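Local coordinates for aminoglycoside N(3)-acetyltransferase (Enterobacter cloacae, PDB 6NP3), which transfers the acetyl group of acetyl-CoA to the 3-amino group of 2-deoxystreptamine antibiotics such as gentamicin, and so probably confers resistance to them, at residues 157-162 against 245-250. Residues are numbered along the deposited sequence; the frame is centred on the assembly and turned at random. Where two conformers were deposited one is given.
Sequences ILSIGA and QSRLID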
loop_
_atom_site.group_PDB
_atom_site.type_symbol
_atom_site.label_atom_id
_atom_site.label_comp_id
_atom_site.label_asym_id
_atom_site.label_seq_id
_atom_site.Cartn_x
_atom_site.Cartn_y
_atom_site.Cartn_z
ATOM N N ILE A 157 1.193 5.559 -9.065
ATOM C CA ILE A 157 1.687 4.313 -8.501
ATOM C C ILE A 157 2.993 3.973 -9.204
ATOM O O ILE A 157 3.029 3.827 -10.431
ATOM C CB ILE A 157 0.658 3.186 -8.655
ATOM C CG1 ILE A 157 -0.619 3.538 -7.875
ATOM C CG2 ILE A 157 1.250 1.878 -8.149
ATOM C CD1 ILE A 157 -1.850 2.786 -8.267
ATOM N N LEU A 158 4.068 3.822 -8.435
ATOM C CA LEU A 158 5.412 3.615 -8.979
ATOM C C LEU A 158 5.822 2.182 -8.661
ATOM O O LEU A 158 6.160 1.852 -7.528
ATOM C CB LEU A 158 6.368 4.617 -8.350
ATOM C CG LEU A 158 7.853 4.410 -8.619
ATOM C CD1 LEU A 158 8.150 4.391 -10.096
ATOM C CD2 LEU A 158 8.656 5.499 -7.915
ATOM N N SER A 159 5.728 1.328 -9.659
ATOM C CA SER A 159 6.039 -0.080 -9.505
ATOM C C SER A 159 7.464 -0.291 -9.993
ATOM O O SER A 159 7.754 -0.085 -11.174
ATOM C CB SER A 159 5.077 -0.946 -10.314
ATOM O OG SER A 159 5.474 -2.317 -10.274
ATOM N N ILE A 160 8.338 -0.692 -9.080
ATOM C CA ILE A 160 9.756 -0.864 -9.367
ATOM C C ILE A 160 10.053 -2.349 -9.241
ATOM O O ILE A 160 10.374 -2.846 -8.156
ATOM C CB ILE A 160 10.624 -0.005 -8.428
ATOM C CG1 ILE A 160 10.320 1.465 -8.659
ATOM C CG2 ILE A 160 12.093 -0.306 -8.644
ATOM C CD1 ILE A 160 10.942 2.393 -7.619
ATOM N N GLY A 161 9.957 -3.043 -10.367
ATOM C CA GLY A 161 10.141 -4.473 -10.431
ATOM C C GLY A 161 9.079 -5.301 -9.748
ATOM O O GLY A 161 9.256 -6.516 -9.606
ATOM N N ALA A 162 7.995 -4.690 -9.290
ATOM C CA ALA A 162 6.923 -5.410 -8.616
ATOM C C ALA A 162 5.907 -5.929 -9.621
ATOM O O ALA A 162 5.731 -5.371 -10.700
ATOM C CB ALA A 162 6.233 -4.478 -7.625
ATOM N N GLN A 245 12.782 -3.317 -14.033
ATOM C CA GLN A 245 11.764 -2.795 -14.929
ATOM C C GLN A 245 10.674 -2.140 -14.089
ATOM O O GLN A 245 10.095 -2.769 -13.192
ATOM C CB GLN A 245 11.150 -3.924 -15.749
ATOM C CG GLN A 245 12.101 -4.629 -16.688
ATOM C CD GLN A 245 11.861 -6.118 -16.726
ATOM O OE1 GLN A 245 10.941 -6.597 -17.384
ATOM N NE2 GLN A 245 12.686 -6.862 -16.007
ATOM N N SER A 246 10.370 -0.887 -14.409
ATOM C CA SER A 246 9.483 -0.076 -13.603
ATOM C C SER A 246 8.426 0.587 -14.468
ATOM O O SER A 246 8.568 0.712 -15.685
ATOM C CB SER A 246 10.297 0.992 -12.866
ATOM O OG SER A 246 11.312 0.406 -12.085
ATOM N N ARG A 247 7.332 0.964 -13.813
ATOM C CA ARG A 247 6.189 1.576 -14.459
ATOM C C ARG A 247 5.650 2.673 -13.559
ATOM O O ARG A 247 5.685 2.554 -12.336
ATOM C CB ARG A 247 5.033 0.560 -14.598
ATOM C CG ARG A 247 5.260 -0.534 -15.631
ATOM C CD ARG A 247 4.687 -1.880 -15.159
ATOM N NE ARG A 247 5.316 -2.278 -13.907
ATOM C CZ ARG A 247 6.409 -3.022 -13.819
ATOM N NH1 ARG A 247 6.997 -3.486 -14.911
ATOM N NH2 ARG A 247 6.916 -3.306 -12.634
ATOM N N LEU A 248 5.091 3.713 -14.168
ATOM C CA LEU A 248 4.491 4.826 -13.434
ATOM C C LEU A 248 3.050 4.967 -13.897
ATOM O O LEU A 248 2.785 5.321 -15.046
ATOM C CB LEU A 248 5.297 6.101 -13.644
ATOM C CG LEU A 248 4.937 7.267 -12.747
ATOM C CD1 LEU A 248 5.151 6.961 -11.274
ATOM C CD2 LEU A 248 5.786 8.465 -13.134
ATOM N N ILE A 249 2.127 4.651 -13.000
ATOM C CA ILE A 249 0.721 4.445 -13.326
ATOM C C ILE A 249 -0.127 5.549 -12.713
ATOM O O ILE A 249 0.056 5.902 -11.539
ATOM C CB ILE A 249 0.280 3.087 -12.737
ATOM C CG1 ILE A 249 1.019 1.939 -13.418
ATOM C CG2 ILE A 249 -1.227 2.888 -12.843
ATOM C CD1 ILE A 249 0.957 0.630 -12.691
ATOM N N ASP A 250 -1.063 6.097 -13.488
ATOM C CA ASP A 250 -2.034 7.032 -12.936
ATOM C C ASP A 250 -3.013 6.254 -12.055
ATOM O O ASP A 250 -3.726 5.355 -12.531
ATOM C CB ASP A 250 -2.777 7.781 -14.044
ATOM C CG ASP A 250 -3.739 8.802 -13.486
ATOM O OD1 ASP A 250 -3.312 9.929 -13.202
ATOM O OD2 ASP A 250 -4.917 8.522 -13.245
#
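The guanidinium of R247 reaches across to S159 on the neighbouring strand, where NH2 donates to OG at 2.9 Å. The bond is almost straight (175° at the hydrogen), and OG lies at the edge of the guanidinium, practically in its plane. S159 holds OG anti to its backbone nitrogen (chi1 174°), while bends at chi2 and chi3 bring the R247 guanidinium across to it. The carbonyl oxygen of A162 is also close to NH2, but the angle is too poor for a hydrogen bond. In the backbone the same two residues exchange both bonds, S159 N to R247 O and R247 N to S159 O, each 2.9 Å. I157 and I249 form the second such pair, with 2.7 Å from I157 N to I249 O and 2.8 Å from I249 N to I157 O. G161, at positive phi just past the strand, gives a more bent bond (137° at the hydrogen) from N to Q245 O. Strands 156-160 and 244-250 are thus antiparallel neighbours in the mixed central sheet; strand 22-27, whose H26 and V27 belong to the acetyl-CoA site, empty of that cofactor here, flanks the former, and strand 237-241 the latter. L158 pairs with L248 and I160 with S246 at the non-hydrogen-bonded positions. On their face, L248 CD1 packs on L158 CB at 3.9 Å, and L12 and L15 of helix 5-15 pack on L158, L15 also on S246 and L248. S246 OG lies 3.6 Å from I160 CG2 and is hydrogen-bonded to A244 O. On the face of S159 and R247, the beta-carbons of I157 and I249 sit 4.1 Å apart; I157 also touches H26, and I249 packs against V236.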